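Local coordinates for protein phosphoribosylformylglycinamidine synthase 2 (Thermus thermophilus, PDB 3VIU) that belongs to the PurM-like AIR synthase-related family, with a tandem pair of two-domain units, and binds adenosine-5'-diphosphate and magnesium in this model, at residues A[441-446]-A[542-547]; A[281-286]-A[344-349]; A[642-647]-A[696-701]; A[47-52]-A[365-370]. All coordinates share one frame; numbering follows the deposited sequence.

Contact 1 of 4, residues A[441-446]-A[542-547]; sequences LGVAAK and GVVGVL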
loop_
_atom_site.group_PDB
_atom_site.type_symbol
_atom_site.label_atom_id
_atom_site.label_comp_id
_atom_site.label_asym_id
_atom_site.label_seq_id
_atom_site.Cartn_x
_atom_site.Cartn_y
_atom_site.Cartn_z
ATOM N N LEU A 441 7.669 -21.282 -7.047
ATOM C CA LEU A 441 6.779 -20.158 -6.825
ATOM C C LEU A 441 7.455 -18.809 -6.637
ATOM O O LEU A 441 8.527 -18.696 -6.037
ATOM C CB LEU A 441 5.885 -20.437 -5.618
ATOM C CG LEU A 441 4.988 -21.668 -5.743
ATOM C CD1 LEU A 441 4.302 -21.932 -4.414
ATOM C CD2 LEU A 441 3.973 -21.451 -6.855
ATOM N N GLY A 442 6.787 -17.788 -7.161
ATOM C CA GLY A 442 7.256 -16.425 -7.058
ATOM C C GLY A 442 6.059 -15.546 -6.756
ATOM O O GLY A 442 4.986 -15.728 -7.337
ATOM N N VAL A 443 6.233 -14.606 -5.832
ATOM C CA VAL A 443 5.167 -13.686 -5.448
ATOM C C VAL A 443 5.516 -12.292 -5.947
ATOM O O VAL A 443 6.587 -11.777 -5.632
ATOM C CB VAL A 443 5.017 -13.638 -3.924
ATOM C CG1 VAL A 443 3.861 -12.738 -3.544
ATOM C CG2 VAL A 443 4.825 -15.049 -3.381
ATOM N N ALA A 444 4.622 -11.689 -6.731
ATOM C CA ALA A 444 4.849 -10.354 -7.269
ATOM C C ALA A 444 3.983 -9.322 -6.546
ATOM O O ALA A 444 2.847 -9.607 -6.170
ATOM C CB ALA A 444 4.555 -10.333 -8.760
ATOM N N ALA A 445 4.524 -8.120 -6.368
ATOM C CA ALA A 445 3.815 -7.056 -5.674
ATOM C C ALA A 445 4.158 -5.666 -6.189
ATOM O O ALA A 445 5.289 -5.390 -6.593
ATOM C CB ALA A 445 4.116 -7.133 -4.181
ATOM N N LYS A 446 3.170 -4.783 -6.151
ATOM C CA LYS A 446 3.366 -3.418 -6.591
ATOM C C LYS A 446 2.275 -2.533 -5.991
ATOM O O LYS A 446 1.174 -2.998 -5.704
ATOM C CB LYS A 446 3.316 -3.359 -8.118
ATOM C CG LYS A 446 4.290 -2.366 -8.755
ATOM C CD LYS A 446 3.870 -0.941 -8.535
ATOM C CE LYS A 446 4.851 0.016 -9.188
ATOM N NZ LYS A 446 6.206 -0.132 -8.598
ATOM N N GLY A 542 -2.284 -1.685 -3.724
ATOM C CA GLY A 542 -1.249 -2.692 -3.661
ATOM C C GLY A 542 -1.835 -3.978 -4.207
ATOM O O GLY A 542 -2.927 -4.388 -3.803
ATOM N N VAL A 543 -1.124 -4.604 -5.136
ATOM C CA VAL A 543 -1.587 -5.839 -5.738
ATOM C C VAL A 543 -0.572 -6.958 -5.584
ATOM O O VAL A 543 0.625 -6.760 -5.779
ATOM C CB VAL A 543 -1.872 -5.663 -7.252
ATOM C CG1 VAL A 543 -2.101 -7.033 -7.901
ATOM C CG2 VAL A 543 -3.087 -4.772 -7.454
ATOM N N VAL A 544 -1.064 -8.139 -5.236
ATOM C CA VAL A 544 -0.207 -9.296 -5.083
ATOM C C VAL A 544 -0.625 -10.336 -6.111
ATOM O O VAL A 544 -1.809 -10.507 -6.388
ATOM C CB VAL A 544 -0.317 -9.916 -3.663
ATOM C CG1 VAL A 544 0.433 -11.243 -3.615
ATOM C CG2 VAL A 544 0.265 -8.964 -2.631
ATOM N N GLY A 545 0.360 -11.015 -6.683
ATOM C CA GLY A 545 0.087 -12.053 -7.657
ATOM C C GLY A 545 1.143 -13.135 -7.543
ATOM O O GLY A 545 2.118 -12.969 -6.815
ATOM N N VAL A 546 0.961 -14.243 -8.251
ATOM C CA VAL A 546 1.939 -15.314 -8.200
ATOM C C VAL A 546 2.332 -15.754 -9.596
ATOM O O VAL A 546 1.603 -15.515 -10.560
ATOM C CB VAL A 546 1.400 -16.531 -7.430
ATOM C CG1 VAL A 546 0.138 -17.054 -8.101
ATOM C CG2 VAL A 546 2.467 -17.609 -7.358
ATOM N N LEU A 547 3.493 -16.393 -9.698
ATOM C CA LEU A 547 3.991 -16.873 -10.976
ATOM C C LEU A 547 5.063 -17.928 -10.735
ATOM O O LEU A 547 5.437 -18.195 -9.598
ATOM C CB LEU A 547 4.591 -15.719 -11.783
ATOM C CG LEU A 547 5.885 -15.090 -11.251
ATOM C CD1 LEU A 547 6.481 -14.202 -12.326
ATOM C CD2 LEU A 547 5.620 -14.286 -9.993
#
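Two torsions close Leu547 and Val546 around the carbonyl of Gly442. In Leu547, CG is tucked between its own N and carbonyl carbon (chi1 68°), which swings CD2 across to 3.1 Å from Gly442 O. In Val546 a chi1 of 59° places CG2, the branch anti to N, equally close, with CG2 3.1 Å from Gly442 O. The two methyls come from opposite faces of the sheet, so the oxygen is tightly walled, and it still accepts the Leu547 N-H at 2.9 Å from N to O. Gly442 returns the bond from its own N to Leu547 O. Further along, Ala444 and Gly545 exchange two bonds. Lys446 and Val543 complete the set: Val543 N reaches Lys446 O at 2.9 Å, while the return bond from Lys446 N to Val543 O is longer, 3.2 Å.

On the face bearing Val443, Ala445, Val544 and Val546, the CG1 methyls of Val443 and Val544 meet diagonally at 3.7 Å. This face packs on Val80, Phe82 and Leu178 of strands 78-86 and 172-182. The other face, with Ala444, Lys446, Val543 and Leu547, looks toward helix 458-475, where Ala444 touches Val473, and Lys446 lies against Asn472 of the magnesium site. Antiparallel central strands with one face on a helix and the other on the sheet of the related N-terminal domain are characteristic of the PurM-like arrangement, in which two such domains join sheet to sheet.

Contact 2 of 4, residues A[281-286]-A[344-349]; sequences ELHLDL and RVLFRG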
loop_
_atom_site.group_PDB
_atom_site.type_symbol
_atom_site.label_atom_id
_atom_site.label_comp_id
_atom_site.label_asym_id
_atom_site.label_seq_id
_atom_site.Cartn_x
_atom_site.Cartn_y
_atom_site.Cartn_z
ATOM N N GLU A 281 -12.377 -9.693 30.330
ATOM C CA GLU A 281 -12.126 -9.041 31.605
ATOM C C GLU A 281 -10.631 -8.731 31.629
ATOM O O GLU A 281 -9.801 -9.642 31.542
ATOM C CB GLU A 281 -12.481 -9.983 32.763
ATOM C CG GLU A 281 -12.322 -9.377 34.163
ATOM C CD GLU A 281 -12.699 -10.356 35.284
ATOM O OE1 GLU A 281 -11.820 -11.113 35.766
ATOM O OE2 GLU A 281 -13.884 -10.372 35.667
ATOM N N LEU A 282 -10.285 -7.452 31.730
ATOM C CA LEU A 282 -8.883 -7.047 31.760
ATOM C C LEU A 282 -8.445 -6.663 33.172
ATOM O O LEU A 282 -9.091 -5.861 33.842
ATOM C CB LEU A 282 -8.653 -5.866 30.798
ATOM C CG LEU A 282 -7.281 -5.172 30.780
ATOM C CD1 LEU A 282 -6.162 -6.173 30.521
ATOM C CD2 LEU A 282 -7.285 -4.096 29.701
ATOM N N HIS A 283 -7.352 -7.261 33.622
ATOM C CA HIS A 283 -6.808 -6.977 34.942
ATOM C C HIS A 283 -5.609 -6.064 34.713
ATOM O O HIS A 283 -4.502 -6.539 34.485
ATOM C CB HIS A 283 -6.359 -8.275 35.609
ATOM C CG HIS A 283 -7.477 -9.233 35.890
ATOM N ND1 HIS A 283 -8.212 -9.200 37.057
ATOM C CD2 HIS A 283 -7.987 -10.252 35.156
ATOM C CE1 HIS A 283 -9.124 -10.156 37.028
ATOM N NE2 HIS A 283 -9.010 -10.809 35.885
ATOM N N LEU A 284 -5.831 -4.757 34.760
ATOM C CA LEU A 284 -4.746 -3.817 34.520
ATOM C C LEU A 284 -3.557 -3.983 35.442
ATOM O O LEU A 284 -2.438 -3.640 35.068
ATOM C CB LEU A 284 -5.249 -2.369 34.590
ATOM C CG LEU A 284 -6.052 -1.916 33.366
ATOM C CD1 LEU A 284 -6.556 -0.488 33.569
ATOM C CD2 LEU A 284 -5.180 -2.024 32.111
ATOM N N ASP A 285 -3.785 -4.515 36.638
ATOM C CA ASP A 285 -2.691 -4.691 37.582
ATOM C C ASP A 285 -1.665 -5.703 37.105
ATOM O O ASP A 285 -0.523 -5.690 37.552
ATOM C CB ASP A 285 -3.214 -5.118 38.959
ATOM C CG ASP A 285 -4.132 -4.086 39.580
ATOM O OD1 ASP A 285 -3.806 -2.880 39.509
ATOM O OD2 ASP A 285 -5.171 -4.484 40.146
ATOM N N LEU A 286 -2.067 -6.587 36.200
ATOM C CA LEU A 286 -1.145 -7.595 35.687
ATOM C C LEU A 286 -0.369 -7.107 34.469
ATOM O O LEU A 286 0.605 -7.742 34.051
ATOM C CB LEU A 286 -1.906 -8.880 35.352
ATOM C CG LEU A 286 -1.908 -9.971 36.427
ATOM C CD1 LEU A 286 -1.784 -9.373 37.802
ATOM C CD2 LEU A 286 -3.174 -10.792 36.301
ATOM N N ARG A 344 -14.814 -5.467 30.479
ATOM C CA ARG A 344 -14.734 -5.116 31.892
ATOM C C ARG A 344 -13.285 -4.867 32.274
ATOM O O ARG A 344 -12.428 -5.733 32.103
ATOM C CB ARG A 344 -15.308 -6.248 32.748
ATOM C CG ARG A 344 -15.376 -5.939 34.238
ATOM C CD ARG A 344 -15.854 -7.158 35.005
ATOM N NE ARG A 344 -17.191 -7.550 34.581
ATOM C CZ ARG A 344 -17.622 -8.805 34.544
ATOM N NH1 ARG A 344 -18.857 -9.069 34.147
ATOM N NH2 ARG A 344 -16.815 -9.802 34.885
ATOM N N VAL A 345 -13.020 -3.680 32.799
ATOM C CA VAL A 345 -11.667 -3.327 33.186
ATOM C C VAL A 345 -11.488 -3.241 34.703
ATOM O O VAL A 345 -12.172 -2.468 35.385
ATOM C CB VAL A 345 -11.253 -1.996 32.532
ATOM C CG1 VAL A 345 -9.792 -1.703 32.826
ATOM C CG2 VAL A 345 -11.489 -2.072 31.026
ATOM N N LEU A 346 -10.573 -4.054 35.219
ATOM C CA LEU A 346 -10.273 -4.083 36.644
ATOM C C LEU A 346 -8.940 -3.408 36.927
ATOM O O LEU A 346 -7.977 -3.555 36.171
ATOM C CB LEU A 346 -10.221 -5.524 37.163
ATOM C CG LEU A 346 -11.515 -6.342 37.122
ATOM C CD1 LEU A 346 -11.271 -7.707 37.751
ATOM C CD2 LEU A 346 -12.619 -5.607 37.868
ATOM N N PHE A 347 -8.896 -2.655 38.019
ATOM C CA PHE A 347 -7.684 -1.968 38.423
ATOM C C PHE A 347 -7.699 -1.851 39.935
ATOM O O PHE A 347 -8.691 -1.418 40.521
ATOM C CB PHE A 347 -7.603 -0.576 37.790
ATOM C CG PHE A 347 -6.383 0.206 38.197
ATOM C CD1 PHE A 347 -6.504 1.361 38.959
ATOM C CD2 PHE A 347 -5.113 -0.203 37.802
ATOM C CE1 PHE A 347 -5.371 2.104 39.323
ATOM C CE2 PHE A 347 -3.976 0.529 38.157
ATOM C CZ PHE A 347 -4.107 1.684 38.917
ATOM N N ARG A 348 -6.598 -2.257 40.557
ATOM C CA ARG A 348 -6.461 -2.214 42.004
ATOM C C ARG A 348 -7.748 -2.631 42.712
ATOM O O ARG A 348 -8.280 -1.896 43.540
ATOM C CB ARG A 348 -6.032 -0.809 42.439
ATOM C CG ARG A 348 -4.661 -0.390 41.890
ATOM C CD ARG A 348 -4.285 1.049 42.258
ATOM N NE ARG A 348 -4.133 1.261 43.698
ATOM C CZ ARG A 348 -3.041 0.949 44.395
ATOM N NH1 ARG A 348 -3.000 1.183 45.700
ATOM N NH2 ARG A 348 -1.987 0.410 43.788
ATOM N N GLY A 349 -8.250 -3.810 42.354
ATOM C CA GLY A 349 -9.454 -4.356 42.969
ATOM C C GLY A 349 -10.819 -3.794 42.599
ATOM O O GLY A 349 -11.846 -4.354 42.982
HETATM O O HOH W 1 -7.723 -5.744 40.375
HETATM O O HOH W 2 -6.269 -6.003 37.810
#
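A parallel strand pair near one border of the seven-stranded sheet of an AIR synthase-type C-terminal domain brings Leu282 between Arg344 and Leu346. Leu282 N donates to Arg344 O and Leu282 O accepts from Leu346 N at 2.7 Å, both bonds close to straight. Leu284 N then donates to Leu346 O, although the chain has already left the strand for a 3-10 turn.

On the face bearing Glu281, His283 and Leu346, Glu281 reaches out extended, and its OE2 receives Arg344 NH2 at 3.1 Å. OE2 uses its anti lone pair, away from OE1, and sits in the plane of the Arg344 guanidinium, while the carboxylate itself is turned 51° from that plane. Both partners have second anchors: Glu281 OE1 pairs with Arg336, and Arg344 NE with Glu354, so the charges form a chain across neighbouring strands. Next to it, Leu346 CD1 lies 3.3 Å from His283 CE1, the two side chains running side by side.

Strand 342-347 turns straight back into the edge strand 350-356 as a beta hairpin, and Asp285 holds that tight turn. Its OD1 accepts Arg348 N at 3.0 Å on the syn side, and OD2 adds a weak bond to the same N-H. A water bridges OD2 of Asp285 to Gly349 N, and a second water links Asp285 N and OD2, with a weak bond to Leu346 O. On the face bearing Leu282 and Val345, Leu284 CD1 reaches over from the 3-10 turn to Val345 CG1 at 3.5 Å, and Leu284 CB meets Phe347 CD2 at 3.9 Å; the centre of the Phe347 ring lies under Arg348 CG.

Contact 3 of 4, residues A[642-647]-A[696-701]; sequences TVEVRE and TVLTPG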
loop_
_atom_site.group_PDB
_atom_site.type_symbol
_atom_site.label_atom_id
_atom_site.label_comp_id
_atom_site.label_asym_id
_atom_site.label_seq_id
_atom_site.Cartn_x
_atom_site.Cartn_y
_atom_site.Cartn_z
ATOM N N THR A 642 16.607 0.477 -31.343
ATOM C CA THR A 642 16.421 1.219 -32.588
ATOM C C THR A 642 15.000 0.945 -33.061
ATOM O O THR A 642 14.630 -0.196 -33.304
ATOM C CB THR A 642 17.420 0.769 -33.682
ATOM O OG1 THR A 642 18.764 0.977 -33.222
ATOM C CG2 THR A 642 17.205 1.568 -34.955
ATOM N N VAL A 643 14.204 1.994 -33.195
ATOM C CA VAL A 643 12.817 1.823 -33.589
ATOM C C VAL A 643 12.282 2.946 -34.462
ATOM O O VAL A 643 12.958 3.931 -34.725
ATOM C CB VAL A 643 11.916 1.752 -32.338
ATOM C CG1 VAL A 643 12.386 0.640 -31.404
ATOM C CG2 VAL A 643 11.944 3.087 -31.610
ATOM N N GLU A 644 11.044 2.777 -34.905
ATOM C CA GLU A 644 10.375 3.784 -35.703
ATOM C C GLU A 644 9.014 4.117 -35.100
ATOM O O GLU A 644 8.217 3.230 -34.820
ATOM C CB GLU A 644 10.138 3.305 -37.131
ATOM C CG GLU A 644 9.209 4.257 -37.891
ATOM C CD GLU A 644 8.514 3.610 -39.061
ATOM O OE1 GLU A 644 7.869 2.559 -38.856
ATOM O OE2 GLU A 644 8.604 4.158 -40.183
ATOM N N VAL A 645 8.744 5.397 -34.904
ATOM C CA VAL A 645 7.454 5.805 -34.385
ATOM C C VAL A 645 6.806 6.556 -35.539
ATOM O O VAL A 645 7.340 7.558 -36.012
ATOM C CB VAL A 645 7.598 6.709 -33.141
ATOM C CG1 VAL A 645 8.323 7.985 -33.496
ATOM C CG2 VAL A 645 6.238 7.018 -32.575
ATOM N N ARG A 646 5.664 6.057 -35.997
ATOM C CA ARG A 646 4.964 6.650 -37.133
ATOM C C ARG A 646 4.309 7.998 -36.938
ATOM O O ARG A 646 4.027 8.702 -37.908
ATOM C CB ARG A 646 3.938 5.664 -37.671
ATOM C CG ARG A 646 4.603 4.503 -38.344
ATOM C CD ARG A 646 3.612 3.567 -38.965
ATOM N NE ARG A 646 4.310 2.451 -39.589
ATOM C CZ ARG A 646 3.720 1.336 -39.991
ATOM N NH1 ARG A 646 2.407 1.182 -39.838
ATOM N NH2 ARG A 646 4.448 0.371 -40.529
ATOM N N GLU A 647 4.058 8.369 -35.694
ATOM C CA GLU A 647 3.442 9.655 -35.447
ATOM C C GLU A 647 4.412 10.539 -34.706
ATOM O O GLU A 647 5.036 10.111 -33.739
ATOM C CB GLU A 647 2.184 9.483 -34.614
ATOM C CG GLU A 647 1.157 8.583 -35.242
ATOM C CD GLU A 647 0.069 8.215 -34.268
ATOM O OE1 GLU A 647 0.359 7.455 -33.318
ATOM O OE2 GLU A 647 -1.072 8.693 -34.446
ATOM N N THR A 696 17.584 5.049 -30.544
ATOM C CA THR A 696 17.389 5.699 -31.834
ATOM C C THR A 696 15.933 5.573 -32.280
ATOM O O THR A 696 15.383 4.469 -32.342
ATOM C CB THR A 696 18.320 5.071 -32.890
ATOM O OG1 THR A 696 19.677 5.204 -32.455
ATOM C CG2 THR A 696 18.158 5.757 -34.244
ATOM N N VAL A 697 15.312 6.706 -32.597
ATOM C CA VAL A 697 13.911 6.709 -32.989
ATOM C C VAL A 697 13.643 7.390 -34.323
ATOM O O VAL A 697 13.838 8.600 -34.465
ATOM C CB VAL A 697 13.032 7.413 -31.918
ATOM C CG1 VAL A 697 11.561 7.308 -32.311
ATOM C CG2 VAL A 697 13.280 6.798 -30.529
ATOM N N LEU A 698 13.190 6.614 -35.300
ATOM C CA LEU A 698 12.877 7.175 -36.602
ATOM C C LEU A 698 11.444 7.685 -36.564
ATOM O O LEU A 698 10.534 6.984 -36.119
ATOM C CB LEU A 698 13.033 6.121 -37.708
ATOM C CG LEU A 698 12.636 6.562 -39.126
ATOM C CD1 LEU A 698 13.495 7.721 -39.584
ATOM C CD2 LEU A 698 12.779 5.402 -40.080
ATOM N N THR A 699 11.260 8.929 -36.996
ATOM C CA THR A 699 9.940 9.553 -37.054
ATOM C C THR A 699 9.783 10.020 -38.496
ATOM O O THR A 699 10.761 10.094 -39.240
ATOM C CB THR A 699 9.833 10.808 -36.153
ATOM O OG1 THR A 699 10.733 11.813 -36.636
ATOM C CG2 THR A 699 10.171 10.484 -34.713
ATOM N N PRO A 700 8.553 10.353 -38.909
ATOM C CA PRO A 700 8.351 10.814 -40.286
ATOM C C PRO A 700 9.172 12.076 -40.584
ATOM O O PRO A 700 9.368 12.437 -41.746
ATOM C CB PRO A 700 6.849 11.084 -40.346
ATOM C CG PRO A 700 6.281 10.151 -39.319
ATOM C CD PRO A 700 7.270 10.262 -38.187
ATOM N N GLY A 701 9.654 12.736 -39.532
ATOM C CA GLY A 701 10.424 13.952 -39.719
ATOM C C GLY A 701 11.919 13.843 -39.483
ATOM O O GLY A 701 12.605 14.855 -39.360
#
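The puckered Pro700 ring meets the other segment through its CG and CD atoms. CG sits 3.0 Å from Arg646 O, a tight contact, while CD lies 3.5 Å from Val645 O, so two successive carbonyls border that side of the ring. The planar groups are the Glu644 carboxylate and the Arg646 guanidinium: Arg646 NE and Glu644 OE1 make a long salt bridge within their segment, and Glu644 OE1 has a second, weak and long, ion pair with Arg685.

Before the proline the two strands run parallel. Thr696 O accepts Val643 N, Val643 O accepts Leu698 N at 2.8 Å, and Leu698 O accepts Val645 N at 2.7 Å. Leu698 O also has the CA-H of Glu644 close by.

On the buried side, a chi1 of 62° wedges CG1 of Val645 between its own N and carbonyl carbon. From there it reaches both Thr699 CG2, at 3.3 Å, and Val697 CG1, at 3.5 Å, and Leu653 of helix 650-653 also touches Val645. Thr699 OG1 accepts Gly701 N at 3.2 Å in an ST turn and bonds Gly702 O, at the bend into strand 702-707.

Strand 641-644 has antiparallel 684-690 on its other side, and 694-699 passes on to 702-707; this lone parallel pair among antiparallel neighbours belongs to the mixed seven-stranded sheet of the AIR synthase-type C-terminal domain.

Contact 4 of 4, residues A[47-52]-A[365-370]; sequences SRPLLK and TYVRVG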
loop_
_atom_site.group_PDB
_atom_site.type_symbol
_atom_site.label_atom_id
_atom_site.label_comp_id
_atom_site.label_asym_id
_atom_site.label_seq_id
_atom_site.Cartn_x
_atom_site.Cartn_y
_atom_site.Cartn_z
ATOM N N SER A 47 -16.668 6.411 6.040
ATOM C CA SER A 47 -16.273 5.574 4.910
ATOM C C SER A 47 -16.926 4.204 4.827
ATOM O O SER A 47 -17.046 3.654 3.735
ATOM C CB SER A 47 -14.751 5.390 4.895
ATOM O OG SER A 47 -14.317 4.680 6.039
ATOM N N ARG A 48 -17.343 3.646 5.963
ATOM C CA ARG A 48 -17.967 2.324 5.961
ATOM C C ARG A 48 -19.117 2.173 4.967
ATOM O O ARG A 48 -19.106 1.261 4.146
ATOM C CB ARG A 48 -18.434 1.945 7.372
ATOM C CG ARG A 48 -17.472 0.995 8.111
ATOM C CD ARG A 48 -17.444 1.258 9.623
ATOM N NE ARG A 48 -18.730 1.015 10.276
ATOM C CZ ARG A 48 -19.033 1.415 11.509
ATOM N NH1 ARG A 48 -18.145 2.083 12.236
ATOM N NH2 ARG A 48 -20.227 1.143 12.022
ATOM N N PRO A 49 -20.113 3.074 5.008
ATOM C CA PRO A 49 -21.250 2.985 4.085
ATOM C C PRO A 49 -20.853 2.855 2.613
ATOM O O PRO A 49 -21.555 2.210 1.833
ATOM C CB PRO A 49 -22.012 4.284 4.352
ATOM C CG PRO A 49 -21.709 4.569 5.769
ATOM C CD PRO A 49 -20.233 4.272 5.855
ATOM N N LEU A 50 -19.737 3.473 2.233
ATOM C CA LEU A 50 -19.272 3.434 0.848
ATOM C C LEU A 50 -18.419 2.211 0.533
ATOM O O LEU A 50 -18.445 1.700 -0.590
ATOM C CB LEU A 50 -18.471 4.704 0.533
ATOM C CG LEU A 50 -19.218 6.028 0.703
ATOM C CD1 LEU A 50 -18.233 7.176 0.724
ATOM C CD2 LEU A 50 -20.232 6.196 -0.415
ATOM N N LEU A 51 -17.664 1.742 1.522
ATOM C CA LEU A 51 -16.780 0.591 1.335
ATOM C C LEU A 51 -17.517 -0.733 1.122
ATOM O O LEU A 51 -16.927 -1.711 0.669
ATOM C CB LEU A 51 -15.812 0.475 2.523
ATOM C CG LEU A 51 -14.800 1.625 2.631
ATOM C CD1 LEU A 51 -14.036 1.552 3.943
ATOM C CD2 LEU A 51 -13.848 1.560 1.451
ATOM N N LYS A 52 -18.806 -0.761 1.442
ATOM C CA LYS A 52 -19.595 -1.972 1.262
ATOM C C LYS A 52 -19.685 -2.334 -0.219
ATOM O O LYS A 52 -19.896 -3.490 -0.570
ATOM C CB LYS A 52 -21.004 -1.784 1.832
ATOM C CG LYS A 52 -21.080 -1.753 3.356
ATOM C CD LYS A 52 -22.491 -1.406 3.809
ATOM C CE LYS A 52 -22.613 -1.372 5.323
ATOM N NZ LYS A 52 -22.363 -2.703 5.941
ATOM N N THR A 365 -22.413 5.475 11.696
ATOM C CA THR A 365 -21.810 5.820 10.414
ATOM C C THR A 365 -22.584 6.999 9.845
ATOM O O THR A 365 -23.713 7.266 10.255
ATOM C CB THR A 365 -21.859 4.652 9.405
ATOM O OG1 THR A 365 -23.220 4.277 9.160
ATOM C CG2 THR A 365 -21.078 3.459 9.942
ATOM N N TYR A 366 -21.982 7.711 8.902
ATOM C CA TYR A 366 -22.654 8.865 8.332
ATOM C C TYR A 366 -22.668 8.879 6.808
ATOM O O TYR A 366 -21.724 8.435 6.150
ATOM C CB TYR A 366 -22.009 10.153 8.860
ATOM C CG TYR A 366 -21.999 10.269 10.372
ATOM C CD1 TYR A 366 -23.191 10.321 11.096
ATOM C CD2 TYR A 366 -20.798 10.314 11.078
ATOM C CE1 TYR A 366 -23.189 10.414 12.485
ATOM C CE2 TYR A 366 -20.783 10.409 12.474
ATOM C CZ TYR A 366 -21.984 10.458 13.168
ATOM O OH TYR A 366 -21.979 10.555 14.540
ATOM N N VAL A 367 -23.763 9.382 6.255
ATOM C CA VAL A 367 -23.908 9.492 4.816
ATOM C C VAL A 367 -24.073 10.971 4.513
ATOM O O VAL A 367 -24.749 11.690 5.251
ATOM C CB VAL A 367 -25.137 8.717 4.312
ATOM C CG1 VAL A 367 -25.525 9.194 2.925
ATOM C CG2 VAL A 367 -24.822 7.227 4.278
ATOM N N ARG A 368 -23.439 11.427 3.440
ATOM C CA ARG A 368 -23.524 12.827 3.052
ATOM C C ARG A 368 -23.838 12.948 1.581
ATOM O O ARG A 368 -23.951 11.948 0.869
ATOM C CB ARG A 368 -22.201 13.544 3.331
ATOM C CG ARG A 368 -21.941 13.826 4.792
ATOM C CD ARG A 368 -20.465 14.066 5.049
ATOM N NE ARG A 368 -20.188 14.303 6.461
ATOM C CZ ARG A 368 -20.592 13.509 7.445
ATOM N NH1 ARG A 368 -21.297 12.424 7.166
ATOM N NH2 ARG A 368 -20.285 13.787 8.706
ATOM N N VAL A 369 -23.985 14.188 1.132
ATOM C CA VAL A 369 -24.247 14.460 -0.269
ATOM C C VAL A 369 -22.998 15.118 -0.825
ATOM O O VAL A 369 -22.640 16.231 -0.442
ATOM C CB VAL A 369 -25.458 15.399 -0.463
ATOM C CG1 VAL A 369 -26.745 14.656 -0.121
ATOM C CG2 VAL A 369 -25.306 16.639 0.414
ATOM N N GLY A 370 -22.314 14.402 -1.707
ATOM C CA GLY A 370 -21.115 14.946 -2.299
ATOM C C GLY A 370 -21.448 15.848 -3.467
ATOM O O GLY A 370 -22.512 15.740 -4.077
#
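Arg48 folds over Thr365 where a short helix, 48-51, docks on the extended linker that joins helix 357-361 to helix 374-380. Its CB starts 4.0 Å from Thr365 CG2. The chain then bends at chi2 and chi3 (63° for chi3), curving through CG and CD round the same methyl. NE comes within 3.4 Å of Thr365 CG2, CZ within 3.3 Å, and NH2 within 3.2 Å. The methyl therefore lies over one face of the guanidinium, nearer one margin than the middle, and the two side chains cross at roughly a right angle. The tip is held from two directions: NH1 bonds Ala43 O and NH2 bonds Ala363 O, which probably holds the flat group's rotation.

Pro49 adds van der Waals contact. It and Thr365 run alongside each other, pointing opposite ways, with Pro49 CG 3.6 Å from Thr365 CB. The contact is on the surface, but the helix behind it runs into the adenosine-5'-diphosphate pocket, since Leu51, on the same turn, touches the ligand. On the linker side, Tyr366 is tied by its OH to Glu14 and Arg368 by its NH2 to Glu493. Past Thr365, the last touch is Val367 CG2 on Pro49 CB, at 4.1 Å.

Contacts 2 and 3 are counterparts: each is the parallel strand pair in the seven-stranded sheet of one of the two C-terminal domains, and they sit at opposite ends of the molecule, their centres about 75 Å apart. Contact 1 lies centrally, about 44 Å from contact 2 and 35 Å from contact 3 between centres, in the second N-terminal domain. Contact 4 joins distant parts of the chain, and contact 2 falls within the chain between its segments. The Lys446 side chain of contact 1 is about 5 Å from the magnesium ion, while in contact 4 Leu51 touches adenosine-5'-diphosphate and the Arg48 side chain is about 7 Å from it.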